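Local coordinates for protein digeranylgeranylglycerophospholipid reductase (PDB 4OPC) that uses FAD to hydrogenate the isoprenoid double bonds of unsaturated archaeols, yielding saturated, phytanyl-chained archaeal membrane lipids, at residues 209-214 with 251-256; 275-280 with 436-441; 336-341 with 422-427. All coordinates share one frame; numbering follows the deposited sequence. Where two conformers were deposited one is given.

Contact 1 of 3, residues 209-214 with 251-256; sequences QETSPG and DKYAPD. With PGT ((1S)-2-{[{[(2R)-2,3-dihydroxypropyl]oxy}(hydroxy)phosphoryl]oxy}-1-[(palmitoyloxy)methyl]ethyl stearate), chain C.
The link between 209-214 and 251-256 is a single pair of hydroxyls: T211 OG1 and Y253 OH are hydrogen-bonded at 2.7 Å, and either could donate. Along 251-256, K252 comes first and only borders the contact. Its CB lies 3.8 Å above the Y253 ring plane, near the rim, and its side chain runs against M84. Y253, buried, carries the contact. The side chains of Y253 and T211 approach from opposite directions, and T211 OG1 sits at the phenol edge, close to the ring plane. T211 presents OG1 from between its backbone N and carbonyl carbon (chi1 65°), while its methyl CG2 also rests 3.6 Å from Y253 OH. The ring is held as well by a stack on W217, whose NE1 bonds T211 O, so one tryptophan engages both partners. Across the contact, the 209-214 turn is closed by a nearly straight bond of 3.0 Å from G214 N to Q209 OE1 (175°), and G214 O comes within 3.5 Å of C46, near the end of one PGT acyl chain. The contact thus pins the loop between strands 202-206 and 216-221, part of the lipid pocket wall, to the C-terminal end of helix 242-253.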
loop_
_atom_site.group_PDB
_atom_site.type_symbol
_atom_site.label_atom_id
_atom_site.label_comp_id
_atom_site.label_asym_id
_atom_site.label_seq_id
_atom_site.Cartn_x
_atom_site.Cartn_y
_atom_site.Cartn_z
ATOM N N GLN A 209 9.837 -12.782 14.473
ATOM C CA GLN A 209 10.650 -11.599 14.715
ATOM C C GLN A 209 12.149 -11.829 14.544
ATOM O O GLN A 209 12.917 -10.868 14.434
ATOM C CB GLN A 209 10.326 -11.012 16.095
ATOM C CG GLN A 209 8.863 -10.639 16.254
ATOM C CD GLN A 209 8.301 -9.831 15.079
ATOM O OE1 GLN A 209 8.997 -9.024 14.456
ATOM N NE2 GLN A 209 7.028 -10.051 14.776
ATOM N N GLU A 210 12.576 -13.087 14.518
ATOM C CA GLU A 210 13.982 -13.408 14.305
ATOM C C GLU A 210 14.333 -13.504 12.823
ATOM O O GLU A 210 15.401 -13.057 12.400
ATOM C CB GLU A 210 14.354 -14.715 15.001
ATOM C CG GLU A 210 14.343 -14.625 16.507
ATOM C CD GLU A 210 14.721 -15.936 17.168
ATOM O OE1 GLU A 210 15.063 -16.893 16.439
ATOM O OE2 GLU A 210 14.670 -16.007 18.414
ATOM N N THR A 211 13.444 -14.095 12.030
ATOM C CA THR A 211 13.740 -14.323 10.618
ATOM C C THR A 211 13.195 -13.227 9.696
ATOM O O THR A 211 13.602 -13.138 8.540
ATOM C CB THR A 211 13.185 -15.674 10.160
ATOM O OG1 THR A 211 11.761 -15.629 10.245
ATOM C CG2 THR A 211 13.715 -16.806 11.048
ATOM N N SER A 212 12.275 -12.409 10.207
ATOM C CA SER A 212 11.710 -11.287 9.451
ATOM C C SER A 212 11.309 -10.175 10.419
ATOM O O SER A 212 10.129 -9.841 10.542
ATOM C CB SER A 212 10.500 -11.741 8.626
ATOM O OG SER A 212 9.620 -12.562 9.387
ATOM N N PRO A 213 12.292 -9.600 11.119
ATOM C CA PRO A 213 11.955 -8.622 12.161
ATOM C C PRO A 213 11.140 -7.439 11.651
ATOM O O PRO A 213 11.534 -6.741 10.710
ATOM C CB PRO A 213 13.325 -8.149 12.660
ATOM C CG PRO A 213 14.275 -8.489 11.565
ATOM C CD PRO A 213 13.749 -9.759 10.974
ATOM N N GLY A 214 9.980 -7.238 12.263
ATOM C CA GLY A 214 9.140 -6.113 11.914
ATOM C C GLY A 214 8.278 -6.316 10.689
ATOM O O GLY A 214 7.578 -5.398 10.271
ATOM N N ASP A 251 14.824 -21.981 3.330
ATOM C CA ASP A 251 14.522 -23.404 3.517
ATOM C C ASP A 251 13.482 -23.676 4.615
ATOM O O ASP A 251 12.787 -24.690 4.575
ATOM C CB ASP A 251 15.793 -24.200 3.823
ATOM C CG ASP A 251 16.723 -24.313 2.630
ATOM O OD1 ASP A 251 16.311 -23.977 1.497
ATOM O OD2 ASP A 251 17.875 -24.759 2.828
ATOM N N LYS A 252 13.396 -22.786 5.598
ATOM C CA LYS A 252 12.416 -22.912 6.660
ATOM C C LYS A 252 11.006 -22.783 6.092
ATOM O O LYS A 252 10.094 -23.499 6.509
ATOM C CB LYS A 252 12.663 -21.835 7.716
ATOM C CG LYS A 252 12.007 -22.079 9.060
ATOM C CD LYS A 252 12.467 -21.022 10.058
ATOM C CE LYS A 252 11.980 -21.323 11.466
ATOM N NZ LYS A 252 10.509 -21.534 11.526
ATOM N N TYR A 253 10.835 -21.892 5.126
ATOM C CA TYR A 253 9.504 -21.539 4.642
ATOM C C TYR A 253 9.165 -22.124 3.280
ATOM O O TYR A 253 7.993 -22.214 2.913
ATOM C CB TYR A 253 9.344 -20.021 4.633
ATOM C CG TYR A 253 9.655 -19.450 5.990
ATOM C CD1 TYR A 253 8.794 -19.666 7.057
ATOM C CD2 TYR A 253 10.824 -18.738 6.217
ATOM C CE1 TYR A 253 9.081 -19.174 8.311
ATOM C CE2 TYR A 253 11.124 -18.240 7.477
ATOM C CZ TYR A 253 10.242 -18.463 8.515
ATOM O OH TYR A 253 10.525 -17.982 9.772
ATOM N N ALA A 254 10.194 -22.511 2.531
ATOM C CA ALA A 254 10.000 -23.068 1.198
ATOM C C ALA A 254 11.000 -24.190 0.952
ATOM O O ALA A 254 11.863 -24.078 0.080
ATOM C CB ALA A 254 10.151 -21.975 0.141
ATOM N N PRO A 255 10.890 -25.286 1.716
ATOM C CA PRO A 255 11.828 -26.395 1.531
ATOM C C PRO A 255 11.607 -27.086 0.187
ATOM O O PRO A 255 12.480 -27.819 -0.264
ATOM C CB PRO A 255 11.472 -27.346 2.676
ATOM C CG PRO A 255 10.048 -27.050 2.977
ATOM C CD PRO A 255 9.895 -25.575 2.764
ATOM N N ASP A 256 10.465 -26.821 -0.439
ATOM C CA ASP A 256 10.032 -27.528 -1.639
ATOM C C ASP A 256 10.435 -26.875 -2.957
ATOM O O ASP A 256 10.218 -27.461 -4.017
ATOM C CB ASP A 256 8.507 -27.703 -1.620
ATOM C CG ASP A 256 7.758 -26.385 -1.434
ATOM O OD1 ASP A 256 8.191 -25.538 -0.620
ATOM O OD2 ASP A 256 6.716 -26.200 -2.098
HETATM C C48 PGT C . 4.020 -5.919 10.503
HETATM C C47 PGT C . 3.921 -4.635 9.706
HETATM C C46 PGT C . 4.693 -4.787 8.412
HETATM C C45 PGT C . 4.175 -5.994 7.654
HETATM C C44 PGT C . 4.420 -5.836 6.168
HETATM C C43 PGT C . 5.561 -6.736 5.732
HETATM C C42 PGT C . 5.889 -6.430 4.288
HETATM C C41 PGT C . 4.716 -6.867 3.448
HETATM C C40 PGT C . 5.173 -7.221 2.054
HETATM C C39 PGT C . 4.216 -8.264 1.523
HETATM C C38 PGT C . 2.809 -7.726 1.566
HETATM C C37 PGT C . 1.853 -8.836 1.199
HETATM C C36 PGT C . 0.461 -8.256 1.141
HETATM C C35 PGT C . -0.574 -9.356 1.112
HETATM C C34 PGT C . -1.950 -8.728 0.994
HETATM C C33 PGT C . -3.046 -9.729 1.287
HETATM C C32 PGT C . -4.249 -9.495 0.392
HETATM C C31 PGT C . -5.136 -8.365 0.892
HETATM O O31 PGT C . -5.403 -7.463 0.120
HETATM O O2 PGT C . -5.641 -8.331 2.216
HETATM C C2 PGT C . -6.985 -8.734 2.401
HETATM C C1 PGT C . -7.988 -7.645 2.079
HETATM O O3P PGT C . -7.513 -6.525 1.358
HETATM P P PGT C . -7.567 -5.104 2.061
HETATM O O1P PGT C . -7.136 -5.362 3.488
HETATM O O2P PGT C . -6.632 -4.107 1.394
HETATM O O4P PGT C . -9.029 -4.473 2.071
HETATM C C4 PGT C . -10.191 -5.228 1.792
HETATM C C5 PGT C . -11.440 -4.401 2.002
HETATM O O5 PGT C . -12.177 -4.352 0.802
HETATM C C6 PGT C . -11.056 -3.005 2.430
HETATM O O6 PGT C . -11.287 -2.076 1.396
HETATM C C3 PGT C . -7.274 -9.075 3.853
HETATM O O3 PGT C . -6.566 -10.200 4.316
HETATM C C11 PGT C . -6.220 -10.095 5.677
HETATM O O11 PGT C . -7.040 -9.700 6.481
HETATM C C12 PGT C . -4.824 -10.465 6.135
HETATM C C13 PGT C . -4.804 -10.730 7.625
HETATM C C14 PGT C . -3.390 -11.071 8.047
HETATM C C15 PGT C . -2.703 -9.848 8.616
HETATM C C16 PGT C . -1.342 -10.221 9.165
HETATM C C17 PGT C . -1.219 -9.681 10.574
HETATM C C18 PGT C . -0.021 -10.287 11.273
HETATM C C19 PGT C . -0.087 -9.980 12.755
HETATM C C20 PGT C . -1.193 -10.775 13.422
HETATM C C21 PGT C . -0.610 -11.628 14.530
HETATM C C22 PGT C . -1.610 -11.792 15.656
HETATM C C23 PGT C . -0.856 -12.080 16.936
HETATM C C24 PGT C . -1.785 -11.977 18.126
HETATM C C25 PGT C . -1.203 -11.023 19.147
HETATM C C26 PGT C . -2.222 -9.956 19.487
#

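Contact 2 of 3, residues 275-280 with 436-441; sequences PLYTMA and SWRREV
Y277, projecting from the 275-280 loop, is met by three residues on one side of the 436-441 helix: W437, R438 and V441. The CH-pi contact comes first. R438 lays its aliphatic stem over one face of the phenol, with CG 3.7 Å from the Y277 ring centroid and 21° off the ring normal; the next carbon, R438 CD, is 3.4 Å from Y277 CD2. The stem runs straight out as far as CD (chi1 179°), which lays CG and CD along the ring, and then bends at chi3 (60°); the two side chains cross at about a right angle, and it is methylenes, not the guanidinium, that lie on the ring. Apolar contacts follow. W437 CZ3 reaches Y277 CD1 at 3.6 Å; the two rings are almost perpendicular in plane but meet obliquely, 5.8 Å between centroids. V441 lies at the phenol edge, its CG1 3.8 Å from Y277 CE1, and its other methyl, CG2, sits over a face of the W437 indole. Polar groups are satisfied around this apolar patch: Y277 OH bonds D442 OD1 and R274 NE, and W437 NE1 bonds L423 O. With an alanine in place of Y277, R438, W437 and V441 would probably face a gap, and D442 and R274 would be left without their shared hydroxyl. The contact fastens the loop that leads from strand 261-271 into edge strand 280-281 onto the C-terminal helix 434-452, beside helix 410-425, whose Y424 also packs on Y277.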
loop_
_atom_site.group_PDB
_atom_site.type_symbol
_atom_site.label_atom_id
_atom_site.label_comp_id
_atom_site.label_asym_id
_atom_site.label_seq_id
_atom_site.Cartn_x
_atom_site.Cartn_y
_atom_site.Cartn_z
ATOM N N PRO A 275 -1.930 7.421 5.664
ATOM C CA PRO A 275 -1.601 8.088 4.394
ATOM C C PRO A 275 -0.972 9.466 4.596
ATOM O O PRO A 275 -0.895 9.976 5.718
ATOM C CB PRO A 275 -2.958 8.215 3.690
ATOM C CG PRO A 275 -3.986 8.071 4.770
ATOM C CD PRO A 275 -3.378 7.251 5.867
ATOM N N LEU A 276 -0.501 10.066 3.502
ATOM C CA LEU A 276 -0.089 11.465 3.535
ATOM C C LEU A 276 -1.177 12.278 4.215
ATOM O O LEU A 276 -2.354 12.098 3.910
ATOM C CB LEU A 276 0.033 11.994 2.107
ATOM C CG LEU A 276 1.329 12.017 1.304
ATOM C CD1 LEU A 276 1.124 12.938 0.097
ATOM C CD2 LEU A 276 2.536 12.443 2.114
ATOM N N TYR A 277 -0.794 13.167 5.129
ATOM C CA TYR A 277 -1.779 13.946 5.875
ATOM C C TYR A 277 -2.749 14.681 4.960
ATOM O O TYR A 277 -3.949 14.731 5.243
ATOM C CB TYR A 277 -1.100 14.911 6.837
ATOM C CG TYR A 277 -0.594 14.245 8.092
ATOM C CD1 TYR A 277 -1.435 13.450 8.860
ATOM C CD2 TYR A 277 0.723 14.393 8.502
ATOM C CE1 TYR A 277 -0.981 12.849 10.024
ATOM C CE2 TYR A 277 1.183 13.786 9.666
ATOM C CZ TYR A 277 0.324 13.014 10.404
ATOM O OH TYR A 277 0.766 12.405 11.565
ATOM N N THR A 278 -2.231 15.243 3.867
ATOM C CA THR A 278 -3.088 15.599 2.744
ATOM C C THR A 278 -2.560 14.979 1.464
ATOM O O THR A 278 -1.352 15.013 1.188
ATOM C CB THR A 278 -3.288 17.120 2.560
ATOM O OG1 THR A 278 -4.109 17.329 1.403
ATOM C CG2 THR A 278 -1.960 17.843 2.356
ATOM N N MET A 279 -3.478 14.419 0.683
ATOM C CA MET A 279 -3.169 13.838 -0.617
ATOM C C MET A 279 -3.549 14.810 -1.725
ATOM O O MET A 279 -3.485 14.469 -2.908
ATOM C CB MET A 279 -3.903 12.501 -0.785
ATOM C CG MET A 279 -3.446 11.473 0.258
ATOM S SD MET A 279 -4.542 10.037 0.382
ATOM C CE MET A 279 -3.959 9.042 -0.972
ATOM N N ALA A 280 -3.911 16.038 -1.348
ATOM C CA ALA A 280 -4.299 17.072 -2.315
ATOM C C ALA A 280 -3.643 18.400 -1.983
ATOM O O ALA A 280 -3.558 18.782 -0.813
ATOM C CB ALA A 280 -5.818 17.245 -2.330
ATOM N N SER A 436 -3.758 22.144 12.600
ATOM C CA SER A 436 -4.154 21.824 13.968
ATOM C C SER A 436 -4.543 20.353 14.100
ATOM O O SER A 436 -4.235 19.713 15.102
ATOM C CB SER A 436 -5.279 22.745 14.454
ATOM O OG SER A 436 -6.421 22.649 13.622
ATOM N N TRP A 437 -5.197 19.813 13.077
ATOM C CA TRP A 437 -5.577 18.405 13.075
ATOM C C TRP A 437 -4.342 17.505 13.025
ATOM O O TRP A 437 -4.235 16.543 13.801
ATOM C CB TRP A 437 -6.513 18.129 11.901
ATOM C CG TRP A 437 -6.853 16.683 11.704
ATOM C CD1 TRP A 437 -7.861 15.983 12.313
ATOM C CD2 TRP A 437 -6.192 15.763 10.837
ATOM N NE1 TRP A 437 -7.866 14.684 11.862
ATOM C CE2 TRP A 437 -6.850 14.521 10.960
ATOM C CE3 TRP A 437 -5.121 15.874 9.948
ATOM C CZ2 TRP A 437 -6.458 13.391 10.241
ATOM C CZ3 TRP A 437 -4.732 14.753 9.237
ATOM C CH2 TRP A 437 -5.398 13.529 9.389
ATOM N N ARG A 438 -3.409 17.824 12.129
ATOM C CA ARG A 438 -2.163 17.075 12.016
ATOM C C ARG A 438 -1.411 17.031 13.352
ATOM O O ARG A 438 -0.865 15.987 13.725
ATOM C CB ARG A 438 -1.282 17.681 10.916
ATOM C CG ARG A 438 0.071 17.005 10.723
ATOM C CD ARG A 438 0.844 17.662 9.575
ATOM N NE ARG A 438 1.073 19.079 9.843
ATOM C CZ ARG A 438 0.848 20.066 8.980
ATOM N NH1 ARG A 438 0.395 19.818 7.755
ATOM N NH2 ARG A 438 1.088 21.319 9.343
ATOM N N ARG A 439 -1.383 18.150 14.070
ATOM C CA ARG A 439 -0.690 18.189 15.349
ATOM C C ARG A 439 -1.378 17.282 16.372
ATOM O O ARG A 439 -0.714 16.628 17.173
ATOM C CB ARG A 439 -0.546 19.629 15.856
ATOM C CG ARG A 439 0.385 20.473 14.984
ATOM C CD ARG A 439 0.661 21.850 15.575
ATOM N NE ARG A 439 -0.484 22.750 15.470
ATOM C CZ ARG A 439 -0.728 23.534 14.425
ATOM N NH1 ARG A 439 0.087 23.525 13.379
ATOM N NH2 ARG A 439 -1.794 24.325 14.419
ATOM N N GLU A 440 -2.704 17.217 16.323
ATOM C CA GLU A 440 -3.433 16.286 17.182
ATOM C C GLU A 440 -3.051 14.838 16.888
ATOM O O GLU A 440 -2.846 14.042 17.810
ATOM C CB GLU A 440 -4.944 16.440 17.009
ATOM C CG GLU A 440 -5.543 17.696 17.585
ATOM C CD GLU A 440 -7.057 17.665 17.522
ATOM O OE1 GLU A 440 -7.624 18.169 16.530
ATOM O OE2 GLU A 440 -7.676 17.118 18.458
ATOM N N VAL A 441 -2.960 14.492 15.609
ATOM C CA VAL A 441 -2.618 13.127 15.228
ATOM C C VAL A 441 -1.192 12.799 15.656
ATOM O O VAL A 441 -0.936 11.743 16.245
ATOM C CB VAL A 441 -2.771 12.905 13.705
ATOM C CG1 VAL A 441 -2.297 11.504 13.332
ATOM C CG2 VAL A 441 -4.221 13.114 13.286
#

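Contact 3 of 3, residues 336-341 with 422-427; sequences CYVNEY and ELYLNY. With PGT ((1S)-2-{[{[(2R)-2,3-dihydroxypropyl]oxy}(hydroxy)phosphoryl]oxy}-1-[(palmitoyloxy)methyl]ethyl stearate), chain C.
V338, on helix 332-357, carries this contact and divides its two methyls between Y424 and Y427, where helix 410-425 ends. V338 CG1 extends opposite the backbone N (chi1 170°) and comes to 3.3 Å from Y424 O, the carbonyl that accepts a weak bond from Y427 N, just past the helix end. The same methyl lies 4.1 Å from Y424 CB, at the edge of that ring, so Y424 offers its backbone and the root of its side chain. The second methyl, V338 CG2, meets Y427 CD1 at 3.9 Å, with the two side chains crossing at about a right angle. Y427 OH bonds Y277 O, which fixes the far end of that ring, and both tyrosines meet the W437 indole edge-to-face. Nearer solvent, one water bridges the segments, donating to N339 OD1 at 2.8 Å and, weakly, to L425 O. Where the helix runs out, N426 ND2 bonds back to E422 O at 2.8 Å, from above the carbonyl plane. On another side of its helix, Y341 OH donates to PGT O2P at 2.7 Å and also bonds N295, so the same helix also supplies a hydrogen-bond donor to the lipid phosphate, and H56 and H298 bond the same lipid. C336, on the same helix, is tied to C311 of helix 302-322 by a disulfide. Helix 332-357 therefore lies between helix 302-322, which Y341 and the C336 disulfide meet, and helix 410-425, which is itself backed by helix 434-452.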
loop_
_atom_site.group_PDB
_atom_site.type_symbol
_atom_site.label_atom_id
_atom_site.label_comp_id
_atom_site.label_asym_id
_atom_site.label_seq_id
_atom_site.Cartn_x
_atom_site.Cartn_y
_atom_site.Cartn_z
ATOM N N CYS A 336 -12.854 11.405 0.466
ATOM C CA CYS A 336 -13.145 10.105 -0.139
ATOM C C CYS A 336 -12.163 9.050 0.346
ATOM O O CYS A 336 -12.573 7.982 0.825
ATOM C CB CYS A 336 -13.088 10.215 -1.673
ATOM S SG CYS A 336 -13.146 8.642 -2.647
ATOM N N TYR A 337 -10.865 9.338 0.258
ATOM C CA TYR A 337 -9.881 8.319 0.615
ATOM C C TYR A 337 -9.897 7.955 2.094
ATOM O O TYR A 337 -9.811 6.772 2.435
ATOM C CB TYR A 337 -8.458 8.685 0.163
ATOM C CG TYR A 337 -7.551 7.522 0.407
ATOM C CD1 TYR A 337 -7.547 6.430 -0.456
ATOM C CD2 TYR A 337 -6.765 7.451 1.547
ATOM C CE1 TYR A 337 -6.752 5.324 -0.203
ATOM C CE2 TYR A 337 -5.974 6.346 1.802
ATOM C CZ TYR A 337 -5.979 5.283 0.923
ATOM O OH TYR A 337 -5.221 4.164 1.160
ATOM N N VAL A 338 -9.999 8.952 2.968
ATOM C CA VAL A 338 -10.091 8.668 4.401
ATOM C C VAL A 338 -11.331 7.827 4.720
ATOM O O VAL A 338 -11.241 6.864 5.486
ATOM C CB VAL A 338 -10.042 9.964 5.241
ATOM C CG1 VAL A 338 -10.375 9.674 6.691
ATOM C CG2 VAL A 338 -8.657 10.614 5.121
ATOM N N ASN A 339 -12.464 8.133 4.101
ATOM C CA ASN A 339 -13.661 7.323 4.319
ATOM C C ASN A 339 -13.508 5.889 3.806
ATOM O O ASN A 339 -13.944 4.938 4.456
ATOM C CB ASN A 339 -14.886 7.966 3.671
ATOM C CG ASN A 339 -15.359 9.206 4.406
ATOM O OD1 ASN A 339 -15.024 9.418 5.570
ATOM N ND2 ASN A 339 -16.151 10.029 3.728
ATOM N N GLU A 340 -12.884 5.724 2.644
ATOM C CA GLU A 340 -12.820 4.405 2.018
ATOM C C GLU A 340 -11.724 3.501 2.574
ATOM O O GLU A 340 -11.851 2.278 2.491
ATOM C CB GLU A 340 -12.626 4.537 0.496
ATOM C CG GLU A 340 -13.770 5.223 -0.255
ATOM C CD GLU A 340 -15.057 4.409 -0.281
ATOM O OE1 GLU A 340 -15.027 3.211 0.066
ATOM O OE2 GLU A 340 -16.104 4.974 -0.660
ATOM N N TYR A 341 -10.646 4.082 3.102
ATOM C CA TYR A 341 -9.501 3.285 3.544
ATOM C C TYR A 341 -8.596 3.982 4.560
ATOM O O TYR A 341 -8.043 3.319 5.446
ATOM C CB TYR A 341 -8.659 2.853 2.338
ATOM C CG TYR A 341 -7.909 1.558 2.531
ATOM C CD1 TYR A 341 -8.512 0.340 2.247
ATOM C CD2 TYR A 341 -6.593 1.547 2.990
ATOM C CE1 TYR A 341 -7.831 -0.858 2.407
ATOM C CE2 TYR A 341 -5.902 0.359 3.155
ATOM C CZ TYR A 341 -6.527 -0.844 2.868
ATOM O OH TYR A 341 -5.858 -2.040 3.021
ATOM N N GLU A 422 -11.210 7.986 15.362
ATOM C CA GLU A 422 -12.121 9.108 15.567
ATOM C C GLU A 422 -11.563 10.425 15.021
ATOM O O GLU A 422 -12.306 11.216 14.446
ATOM C CB GLU A 422 -12.487 9.244 17.046
ATOM C CG GLU A 422 -13.347 8.105 17.560
ATOM C CD GLU A 422 -13.615 8.195 19.051
ATOM O OE1 GLU A 422 -13.050 9.097 19.707
ATOM O OE2 GLU A 422 -14.391 7.362 19.567
ATOM N N LEU A 423 -10.268 10.665 15.210
ATOM C CA LEU A 423 -9.643 11.849 14.638
ATOM C C LEU A 423 -9.779 11.829 13.122
ATOM O O LEU A 423 -10.051 12.858 12.504
ATOM C CB LEU A 423 -8.161 11.947 15.012
ATOM C CG LEU A 423 -7.828 12.650 16.327
ATOM C CD1 LEU A 423 -6.349 12.529 16.617
ATOM C CD2 LEU A 423 -8.236 14.114 16.252
ATOM N N TYR A 424 -9.570 10.660 12.520
ATOM C CA TYR A 424 -9.696 10.542 11.070
ATOM C C TYR A 424 -11.133 10.642 10.577
ATOM O O TYR A 424 -11.370 11.176 9.492
ATOM C CB TYR A 424 -8.991 9.281 10.551
ATOM C CG TYR A 424 -7.522 9.519 10.368
ATOM C CD1 TYR A 424 -6.680 9.675 11.469
ATOM C CD2 TYR A 424 -6.976 9.647 9.097
ATOM C CE1 TYR A 424 -5.339 9.913 11.307
ATOM C CE2 TYR A 424 -5.627 9.886 8.921
ATOM C CZ TYR A 424 -4.809 10.018 10.030
ATOM O OH TYR A 424 -3.468 10.264 9.856
ATOM N N LEU A 425 -12.086 10.154 11.365
ATOM C CA LEU A 425 -13.500 10.331 11.033
ATOM C C LEU A 425 -13.905 11.805 11.119
ATOM O O LEU A 425 -14.925 12.218 10.564
ATOM C CB LEU A 425 -14.389 9.456 11.922
ATOM C CG LEU A 425 -14.142 7.952 11.751
ATOM C CD1 LEU A 425 -15.086 7.128 12.613
ATOM C CD2 LEU A 425 -14.252 7.544 10.287
ATOM N N ASN A 426 -13.083 12.600 11.796
ATOM C CA ASN A 426 -13.263 14.049 11.837
ATOM C C ASN A 426 -12.173 14.770 11.048
ATOM O O ASN A 426 -11.692 15.831 11.450
ATOM C CB ASN A 426 -13.292 14.546 13.282
ATOM C CG ASN A 426 -14.511 14.061 14.037
ATOM O OD1 ASN A 426 -15.629 14.508 13.784
ATOM N ND2 ASN A 426 -14.303 13.139 14.971
ATOM N N TYR A 427 -11.784 14.181 9.921
ATOM C CA TYR A 427 -10.798 14.783 9.041
ATOM C C TYR A 427 -11.222 16.216 8.685
ATOM O O TYR A 427 -12.400 16.468 8.447
ATOM C CB TYR A 427 -10.639 13.931 7.773
ATOM C CG TYR A 427 -9.485 14.404 6.925
ATOM C CD1 TYR A 427 -8.196 13.920 7.138
ATOM C CD2 TYR A 427 -9.674 15.375 5.946
ATOM C CE1 TYR A 427 -7.126 14.383 6.386
ATOM C CE2 TYR A 427 -8.618 15.846 5.199
ATOM C CZ TYR A 427 -7.351 15.346 5.414
ATOM O OH TYR A 427 -6.308 15.820 4.660
HETATM C C48 PGT C . 4.020 -5.919 10.503
HETATM C C47 PGT C . 3.921 -4.635 9.706
HETATM C C46 PGT C . 4.693 -4.787 8.412
HETATM C C45 PGT C . 4.175 -5.994 7.654
HETATM C C44 PGT C . 4.420 -5.836 6.168
HETATM C C43 PGT C . 5.561 -6.736 5.732
HETATM C C42 PGT C . 5.889 -6.430 4.288
HETATM C C41 PGT C . 4.716 -6.867 3.448
HETATM C C40 PGT C . 5.173 -7.221 2.054
HETATM C C39 PGT C . 4.216 -8.264 1.523
HETATM C C38 PGT C . 2.809 -7.726 1.566
HETATM C C37 PGT C . 1.853 -8.836 1.199
HETATM C C36 PGT C . 0.461 -8.256 1.141
HETATM C C35 PGT C . -0.574 -9.356 1.112
HETATM C C34 PGT C . -1.950 -8.728 0.994
HETATM C C33 PGT C . -3.046 -9.729 1.287
HETATM C C32 PGT C . -4.249 -9.495 0.392
HETATM C C31 PGT C . -5.136 -8.365 0.892
HETATM O O31 PGT C . -5.403 -7.463 0.120
HETATM O O2 PGT C . -5.641 -8.331 2.216
HETATM C C2 PGT C . -6.985 -8.734 2.401
HETATM C C1 PGT C . -7.988 -7.645 2.079
HETATM O O3P PGT C . -7.513 -6.525 1.358
HETATM P P PGT C . -7.567 -5.104 2.061
HETATM O O1P PGT C . -7.136 -5.362 3.488
HETATM O O2P PGT C . -6.632 -4.107 1.394
HETATM O O4P PGT C . -9.029 -4.473 2.071
HETATM C C4 PGT C . -10.191 -5.228 1.792
HETATM C C5 PGT C . -11.440 -4.401 2.002
HETATM O O5 PGT C . -12.177 -4.352 0.802
HETATM C C6 PGT C . -11.056 -3.005 2.430
HETATM O O6 PGT C . -11.287 -2.076 1.396
HETATM C C3 PGT C . -7.274 -9.075 3.853
HETATM O O3 PGT C . -6.566 -10.200 4.316
HETATM C C11 PGT C . -6.220 -10.095 5.677
HETATM O O11 PGT C . -7.040 -9.700 6.481
HETATM C C12 PGT C . -4.824 -10.465 6.135
HETATM C C13 PGT C . -4.804 -10.730 7.625
HETATM C C14 PGT C . -3.390 -11.071 8.047
HETATM C C15 PGT C . -2.703 -9.848 8.616
HETATM C C16 PGT C . -1.342 -10.221 9.165
HETATM C C17 PGT C . -1.219 -9.681 10.574
HETATM C C18 PGT C . -0.021 -10.287 11.273
HETATM C C19 PGT C . -0.087 -9.980 12.755
HETATM C C20 PGT C . -1.193 -10.775 13.422
HETATM C C21 PGT C . -0.610 -11.628 14.530
HETATM C C22 PGT C . -1.610 -11.792 15.656
HETATM C C23 PGT C . -0.856 -12.080 16.936
HETATM C C24 PGT C . -1.785 -11.977 18.126
HETATM C C25 PGT C . -1.203 -11.023 19.147
HETATM C C26 PGT C . -2.222 -9.956 19.487
HETATM O O HOH W 1 -16.093 10.680 7.808
#

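How the contacts relate
Contact 1 comes first along the chain, joining 209-214 to 251-256 across 36 residues rich in strand, all within the catalytic-domain range. Contact 2 opens only afterwards, at 275-280, and closes 155 mostly helical residues later at 436-441. Contact 3, which joins 336-341 to 422-427, falls wholly within that span, so these two are nested, whereas contact 1 precedes both. Contacts 2 and 3 have centres 11 Å apart and touch, together binding the loop before strand 280-281, helix 332-357 and the last two helices into one unit. Contact 1 is about 35 Å from contact 3, centre to centre, across the chain's middle; both reach PGT.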